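Side-chain contacts in glucose 1-dehydrogenase (Haloferax mediterranei, PDB 2B5W), which catalyses the zinc-dependent oxidation of D-glucose and related aldose sugars with NADP(+) or NAD(+) as electron acceptor, preferring NADP(+): residues H161-A164 with D170-P173; Q258-L263 with R289-H294. The protein carries 1 engineered substitution. All blocks are in the same frame, centred on the assembly; numbering follows the deposited sequence. Where two conformers were deposited one is given.

Contact 1: H161-A164 with D170-P173; sequences HAYA and DWDP. With K (potassium ion), chain E.
Tyr163, in the last turn of helix 149-164, lies nearest Trp171 in the extended loop 170-173, with 8.9 Å between their CA atoms. The gap is bridged by two large aromatic side chains. The indole lies with CG anti to the backbone N (chi1 -173°), which carries its six-membered ring toward the helix, and Trp171 CZ3 comes within 3.7 Å of Tyr163 CD1. Tyr163 CD1 and CE1 make the approach from their side and lie at the rim of the indole, near its plane; the two ring planes are inclined at 57°, an oblique meeting of apolar ring carbons. Pro173 CG packs 3.7 Å above one indole face, the rigid proline ring giving it an apolar surface to rest on. Asp172 OD1 binds the potassium ion at 2.7 Å and Pro173 O at 2.6 Å, with Lys197 O and Gly198 O completing the protein ligands. Tyrosine suits its place because its hydroxyl reaches past the apolar contact to hydrogen-bond Asp195 and Tyr199. The pair sits beside the loop that leads from helix 149-164 to strand 175-179 of the parallel sheet, with Trp171 and Ala162 both resting on Val268 of strand 267-271.

Contact 2: Q258-L263 with R289-H294; sequences QSVQAL and REMVLH
Val260 meets both Glu290 and Met291, CG1 lying mainly against the glutamate and CG2 against the sulfur of the methionine. The valine and glutamate side chains slide past each other in opposite directions, Val260 CG1 lying 3.8 Å from Glu290 CG, whereas the methionine crosses the valine at about a right angle and sets its SD 3.5 Å from Val260 CG2. Glu290 CG also packs against the backbone carbonyl, 3.7 Å from Val260 O. Bends at chi2 and chi3 fold the methionine so that its sulfur lies against the methyl, a fit that a flexible, apolar chain makes easily. Gln261, at the more open margin, brings the end of its side chain beside the aliphatic part of Glu290.

Glu290 thus packs with its methylenes and keeps its charge for other partners. Its CG is anti to the backbone N (chi1 -174°), and the bend at chi2 turns the carboxylate along its own helix to His294, whose ND1 donates a 2.8 Å bond to Glu290 OE2. The bond is nearly straight at 168°, in the imidazole plane but tilted from that of the carboxylate. His294 NE2 is bonded to the backbone N of Asp109 of the second subunit. Lys296 forms a salt bridge to Glu290 OE2 and also hydrogen-bonds Val260 O and Leu263 O. With an alanine here instead of Glu290, Lys296 is likely to lose its charge partner, the His294 ring one of its two bonds, and Val260 CG1 its packing neighbour.

The axes of segments 258-262 and 289-293 approach to 9.7 Å and cross at 43°, running in broadly the same direction, as neighbouring helices on one face of a Rossmann-type nucleotide-binding domain do.

Along the chain the two contacts come in series, neither nesting nor crossing. Contact 1 closes first, a short loop of five residues between helix 149-164 and the approach to strand 175-179, the central starting strand of the parallel sheet. Contact 2 closes a longer excursion of 25 residues, in which the chain leaves helix 253-262, passes through strands 267-271 and 279-283 and returns on helix 284-293 before strand 297-300, the outermost strand of the sheet within this subunit. The centres of contact 1 and contact 2 lie about 16 Å apart, and the two do not touch. Both belong to the nucleotide-binding part of the subunit, and both reach the second subunit: Ala164 packs on its Ser167, while Arg289 forms a salt bridge with its Asp277.

Contact 1: H161-A164 with D170-P173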
ATOM      1  N   HIS A 161      -4.220   4.614   7.651  1.00 15.30           N
ATOM      2  CA  HIS A 161      -3.172   3.841   7.007  1.00 16.07           C
ATOM      3  C   HIS A 161      -3.149   4.012   5.489  1.00 16.51           C
ATOM      4  O   HIS A 161      -2.096   4.163   4.898  1.00 16.76           O
ATOM      5  CB  HIS A 161      -3.260   2.365   7.375  1.00 16.75           C
ATOM      6  CG  HIS A 161      -2.917   2.091   8.796  1.00 17.40           C
ATOM      7  ND1 HIS A 161      -1.770   1.407   9.155  1.00 23.80           N
ATOM      8  CD2 HIS A 161      -3.567   2.363   9.950  1.00 17.27           C
ATOM      9  CE1 HIS A 161      -1.711   1.327  10.478  1.00 28.27           C
ATOM     10  NE2 HIS A 161      -2.802   1.877  10.984  1.00 18.25           N
ATOM     11  N   ALA A 162      -4.309   4.039   4.852  1.00 15.59           N
ATOM     12  CA  ALA A 162      -4.371   4.304   3.413  1.00 15.39           C
ATOM     13  C   ALA A 162      -3.827   5.681   3.068  1.00 14.02           C
ATOM     14  O   ALA A 162      -3.001   5.825   2.145  1.00 16.31           O
ATOM     15  CB  ALA A 162      -5.816   4.134   2.939  1.00 19.59           C
ATOM     16  N   TYR A 163      -4.183   6.704   3.826  1.00 16.63           N
ATOM     17  CA  TYR A 163      -3.698   8.044   3.588  1.00 17.85           C
ATOM     18  C   TYR A 163      -2.210   8.140   3.898  1.00 17.72           C
ATOM     19  O   TYR A 163      -1.455   8.849   3.200  1.00 18.37           O
ATOM     20  CB  TYR A 163      -4.495   9.067   4.383  1.00 16.50           C
ATOM     21  CG  TYR A 163      -5.964   9.185   4.014  1.00 14.96           C
ATOM     22  CD1 TYR A 163      -6.493   8.551   2.893  1.00 16.04           C
ATOM     23  CD2 TYR A 163      -6.820   9.970   4.786  1.00 17.34           C
ATOM     24  CE1 TYR A 163      -7.841   8.691   2.580  1.00 16.78           C
ATOM     25  CE2 TYR A 163      -8.140  10.112   4.470  1.00 18.39           C
ATOM     26  CZ  TYR A 163      -8.647   9.471   3.360  1.00 18.31           C
ATOM     27  OH  TYR A 163     -10.006   9.629   3.051  1.00 18.59           O
ATOM     28  N   ALA A 164      -1.745   7.376   4.875  1.00 16.91           N
ATOM     29  CA  ALA A 164      -0.309   7.362   5.162  1.00 17.57           C
ATOM     30  C   ALA A 164       0.479   6.895   3.945  1.00 16.99           C
ATOM     31  O   ALA A 164       1.592   7.407   3.670  1.00 18.23           O
ATOM     32  CB  ALA A 164       0.008   6.482   6.381  1.00 18.45           C
ATOM     33  N   ASP A 170       2.343  15.005  -2.784  0.50 20.73           N
ATOM     34  CA  ASP A 170       1.203  15.900  -2.623  0.50 19.82           C
ATOM     35  C   ASP A 170      -0.008  15.244  -3.292  0.50 22.89           C
ATOM     36  O   ASP A 170      -0.181  15.317  -4.514  0.50 26.57           O
ATOM     37  CB  ASP A 170       1.503  17.287  -3.214  0.50 24.45           C
ATOM     38  CG  ASP A 170       0.386  18.300  -2.956  0.50 25.87           C
ATOM     39  OD1 ASP A 170      -0.527  17.990  -2.146  0.50 27.74           O
ATOM     40  OD2 ASP A 170       0.343  19.421  -3.507  0.50119.38           O
ATOM     41  N   TRP A 171      -0.811  14.555  -2.487  1.00 22.95           N
ATOM     42  CA  TRP A 171      -1.971  13.849  -2.983  1.00 21.59           C
ATOM     43  C   TRP A 171      -3.186  14.694  -2.579  1.00 22.01           C
ATOM     44  O   TRP A 171      -3.383  15.021  -1.403  1.00 24.59           O
ATOM     45  CB  TRP A 171      -2.060  12.473  -2.332  1.00 17.36           C
ATOM     46  CG  TRP A 171      -3.130  11.540  -2.850  1.00 17.90           C
ATOM     47  CD1 TRP A 171      -3.341  11.129  -4.151  1.00 18.99           C
ATOM     48  CD2 TRP A 171      -4.113  10.866  -2.063  1.00 16.76           C
ATOM     49  NE1 TRP A 171      -4.402  10.263  -4.210  1.00 17.55           N
ATOM     50  CE2 TRP A 171      -4.884  10.065  -2.936  1.00 14.69           C
ATOM     51  CE3 TRP A 171      -4.426  10.862  -0.696  1.00 17.02           C
ATOM     52  CZ2 TRP A 171      -5.940   9.299  -2.499  1.00 17.94           C
ATOM     53  CZ3 TRP A 171      -5.446  10.099  -0.277  1.00 17.53           C
ATOM     54  CH2 TRP A 171      -6.188   9.313  -1.170  1.00 16.67           C
ATOM     55  N   ASP A 172      -3.985  15.043  -3.561  1.00 20.91           N
ATOM     56  CA  ASP A 172      -5.189  15.851  -3.306  1.00 20.94           C
ATOM     57  C   ASP A 172      -6.329  15.216  -4.130  1.00 21.33           C
ATOM     58  O   ASP A 172      -6.602  15.614  -5.279  1.00 23.30           O
ATOM     59  CB  ASP A 172      -4.947  17.294  -3.688  1.00 25.52           C
ATOM     60  CG  ASP A 172      -6.172  18.159  -3.515  1.00 29.63           C
ATOM     61  OD1 ASP A 172      -7.123  17.771  -2.772  1.00 27.31           O
ATOM     62  OD2 ASP A 172      -6.259  19.256  -4.105  1.00 32.75           O
ATOM     63  N   PRO A 173      -6.966  14.214  -3.553  1.00 18.45           N
ATOM     64  CA  PRO A 173      -7.961  13.428  -4.276  1.00 19.87           C
ATOM     65  C   PRO A 173      -9.296  14.133  -4.424  1.00 18.39           C
ATOM     66  O   PRO A 173      -9.658  14.988  -3.595  1.00 20.70           O
ATOM     67  CB  PRO A 173      -8.138  12.203  -3.387  1.00 21.63           C
ATOM     68  CG  PRO A 173      -7.822  12.689  -1.996  1.00 20.90           C
ATOM     69  CD  PRO A 173      -6.780  13.708  -2.179  1.00 20.22           C
TER
HETATM   70  K     K E 902      -9.841  17.466  -2.671  1.00 23.42           K

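Contact 2: Q258-L263 with R289-H294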
ATOM      1  N   GLN A 258      -9.620  -6.043  -8.880  1.00 21.74           N
ATOM      2  CA  GLN A 258     -10.071  -5.105  -9.871  1.00 21.37           C
ATOM      3  C   GLN A 258     -10.004  -3.669  -9.435  1.00 18.31           C
ATOM      4  O   GLN A 258     -10.012  -2.783 -10.283  1.00 22.37           O
ATOM      5  CB  GLN A 258     -11.499  -5.431 -10.331  1.00 25.28           C
ATOM      6  CG  GLN A 258     -11.590  -6.786 -11.061  1.00 28.10           C
ATOM      7  CD  GLN A 258     -10.630  -6.909 -12.254  1.00 32.04           C
ATOM      8  OE1 GLN A 258     -10.338  -5.930 -12.943  1.00 34.30           O
ATOM      9  NE2 GLN A 258     -10.157  -8.130 -12.507  1.00 36.77           N
ATOM     10  N   SER A 259      -9.898  -3.439  -8.124  0.50 21.83           N
ATOM     11  CA  SER A 259      -9.791  -2.080  -7.601  0.50 21.63           C
ATOM     12  C   SER A 259      -8.611  -1.379  -8.237  0.50 19.31           C
ATOM     13  O   SER A 259      -8.663  -0.202  -8.517  0.50 20.84           O
ATOM     14  CB  SER A 259      -9.629  -2.072  -6.076  0.50 24.24           C
ATOM     15  OG  SER A 259      -8.455  -2.754  -5.645  0.50 23.28           O
ATOM     16  N   VAL A 260      -7.529  -2.117  -8.470  1.00 21.20           N
ATOM     17  CA  VAL A 260      -6.340  -1.528  -9.074  1.00 23.83           C
ATOM     18  C   VAL A 260      -6.647  -0.917 -10.439  1.00 21.75           C
ATOM     19  O   VAL A 260      -6.093   0.101 -10.802  1.00 21.29           O
ATOM     20  CB  VAL A 260      -5.226  -2.598  -9.158  1.00 23.22           C
ATOM     21  CG1 VAL A 260      -4.046  -2.148 -10.030  1.00 29.22           C
ATOM     22  CG2 VAL A 260      -4.754  -2.898  -7.722  1.00 24.58           C
ATOM     23  N   GLN A 261      -7.550  -1.556 -11.199  1.00 19.88           N
ATOM     24  CA  GLN A 261      -7.916  -1.037 -12.503  1.00 20.23           C
ATOM     25  C   GLN A 261      -8.848   0.170 -12.423  1.00 23.05           C
ATOM     26  O   GLN A 261      -8.855   0.989 -13.332  1.00 22.61           O
ATOM     27  CB  GLN A 261      -8.554  -2.138 -13.361  1.00 23.54           C
ATOM     28  CG  GLN A 261      -7.686  -3.390 -13.545  1.00 27.02           C
ATOM     29  CD  GLN A 261      -6.269  -3.107 -14.050  1.00 29.54           C
ATOM     30  OE1 GLN A 261      -5.309  -3.735 -13.566  1.00 35.07           O
ATOM     31  NE2 GLN A 261      -6.127  -2.198 -15.006  1.00 30.14           N
ATOM     32  N   ALA A 262      -9.618   0.281 -11.333  1.00 21.39           N
ATOM     33  CA  ALA A 262     -10.552   1.402 -11.175  1.00 20.63           C
ATOM     34  C   ALA A 262      -9.876   2.637 -10.539  1.00 19.56           C
ATOM     35  O   ALA A 262     -10.371   3.727 -10.659  1.00 20.53           O
ATOM     36  CB  ALA A 262     -11.731   0.999 -10.354  1.00 21.90           C
ATOM     37  N   LEU A 263      -8.707   2.459  -9.914  1.00 19.28           N
ATOM     38  CA  LEU A 263      -8.011   3.575  -9.296  1.00 18.03           C
ATOM     39  C   LEU A 263      -7.481   4.545 -10.317  1.00 19.41           C
ATOM     40  O   LEU A 263      -6.963   4.138 -11.374  1.00 21.87           O
ATOM     41  CB  LEU A 263      -6.826   3.072  -8.438  1.00 17.19           C
ATOM     42  CG  LEU A 263      -7.108   2.412  -7.098  1.00 18.66           C
ATOM     43  CD1 LEU A 263      -5.827   1.862  -6.523  1.00 19.16           C
ATOM     44  CD2 LEU A 263      -7.750   3.415  -6.134  1.00 20.19           C
ATOM     45  N   ARG A 289       1.549  -4.512 -13.346  1.00 18.62           N
ATOM     46  CA  ARG A 289       2.049  -3.386 -14.104  1.00 24.00           C
ATOM     47  C   ARG A 289       1.321  -2.051 -13.770  1.00 18.35           C
ATOM     48  O   ARG A 289       1.937  -1.003 -13.699  1.00 22.82           O
ATOM     49  CB  ARG A 289       1.949  -3.672 -15.618  1.00 26.29           C
ATOM     50  CG  ARG A 289       2.499  -2.599 -16.472  1.00 29.70           C
ATOM     51  CD  ARG A 289       2.468  -2.900 -17.966  1.00 33.88           C
ATOM     52  NE  ARG A 289       1.094  -2.870 -18.483  1.00 33.69           N
ATOM     53  CZ  ARG A 289       0.322  -3.929 -18.694  1.00 43.20           C
ATOM     54  NH1 ARG A 289       0.756  -5.167 -18.474  1.00 37.51           N
ATOM     55  NH2 ARG A 289      -0.909  -3.740 -19.149  1.00 36.52           N
ATOM     56  N   GLU A 290       0.006  -2.122 -13.608  1.00 22.85           N
ATOM     57  CA  GLU A 290      -0.788  -0.945 -13.286  1.00 26.21           C
ATOM     58  C   GLU A 290      -0.408  -0.392 -11.917  1.00 23.24           C
ATOM     59  O   GLU A 290      -0.325   0.819 -11.750  1.00 21.42           O
ATOM     60  CB  GLU A 290      -2.259  -1.311 -13.322  1.00 24.18           C
ATOM     61  CG  GLU A 290      -3.203  -0.122 -13.152  1.00 29.44           C
ATOM     62  CD  GLU A 290      -2.995   0.994 -14.179  1.00 37.13           C
ATOM     63  OE1 GLU A 290      -2.508   0.758 -15.311  1.00 35.27           O
ATOM     64  OE2 GLU A 290      -3.335   2.140 -13.870  1.00 28.08           O
ATOM     65  N   MET A 291      -0.141  -1.276 -10.954  1.00 21.03           N
ATOM     66  CA  MET A 291       0.312  -0.792  -9.636  1.00 18.57           C
ATOM     67  C   MET A 291       1.576   0.012  -9.765  1.00 16.83           C
ATOM     68  O   MET A 291       1.791   1.060  -9.128  1.00 17.67           O
ATOM     69  CB  MET A 291       0.584  -1.936  -8.673  1.00 18.58           C
ATOM     70  CG  MET A 291      -0.591  -2.683  -8.185  1.00 24.42           C
ATOM     71  SD  MET A 291      -1.487  -1.839  -6.870  1.00 31.11           S
ATOM     72  CE  MET A 291      -0.302  -1.766  -5.449  1.00 22.27           C
ATOM     73  N   VAL A 292       2.512  -0.484 -10.572  1.00 18.89           N
ATOM     74  CA  VAL A 292       3.808   0.117 -10.658  1.00 17.75           C
ATOM     75  C   VAL A 292       3.823   1.372 -11.511  1.00 18.23           C
ATOM     76  O   VAL A 292       4.250   2.443 -11.062  1.00 18.10           O
ATOM     77  CB  VAL A 292       4.819  -0.921 -11.244  1.00 19.18           C
ATOM     78  CG1 VAL A 292       6.184  -0.277 -11.559  1.00 18.09           C
ATOM     79  CG2 VAL A 292       4.963  -2.091 -10.273  1.00 21.09           C
ATOM     80  N   LEU A 293       3.372   1.257 -12.753  1.00 20.60           N
ATOM     81  CA  LEU A 293       3.454   2.377 -13.661  1.00 21.50           C
ATOM     82  C   LEU A 293       2.662   3.623 -13.229  1.00 16.16           C
ATOM     83  O   LEU A 293       2.979   4.729 -13.659  1.00 19.18           O
ATOM     84  CB  LEU A 293       3.042   1.942 -15.081  1.00 26.48           C
ATOM     85  CG  LEU A 293       4.031   0.968 -15.771  1.00 29.00           C
ATOM     86  CD1 LEU A 293       3.668   0.837 -17.241  1.00 31.77           C
ATOM     87  CD2 LEU A 293       5.455   1.391 -15.628  1.00 28.39           C
ATOM     88  N   HIS A 294       1.649   3.420 -12.388  1.00 17.95           N
ATOM     89  CA  HIS A 294       0.829   4.527 -11.927  1.00 18.46           C
ATOM     90  C   HIS A 294       0.902   4.725 -10.419  1.00 16.90           C
ATOM     91  O   HIS A 294       0.021   5.341  -9.826  1.00 17.84           O
ATOM     92  CB  HIS A 294      -0.603   4.367 -12.440  1.00 17.88           C
ATOM     93  CG  HIS A 294      -0.785   4.833 -13.857  1.00 20.12           C
ATOM     94  ND1 HIS A 294      -1.785   4.339 -14.669  1.00 27.25           N
ATOM     95  CD2 HIS A 294      -0.142   5.784 -14.579  1.00 28.11           C
ATOM     96  CE1 HIS A 294      -1.732   4.950 -15.844  1.00 33.63           C
ATOM     97  NE2 HIS A 294      -0.751   5.837 -15.815  1.00 26.27           N
TER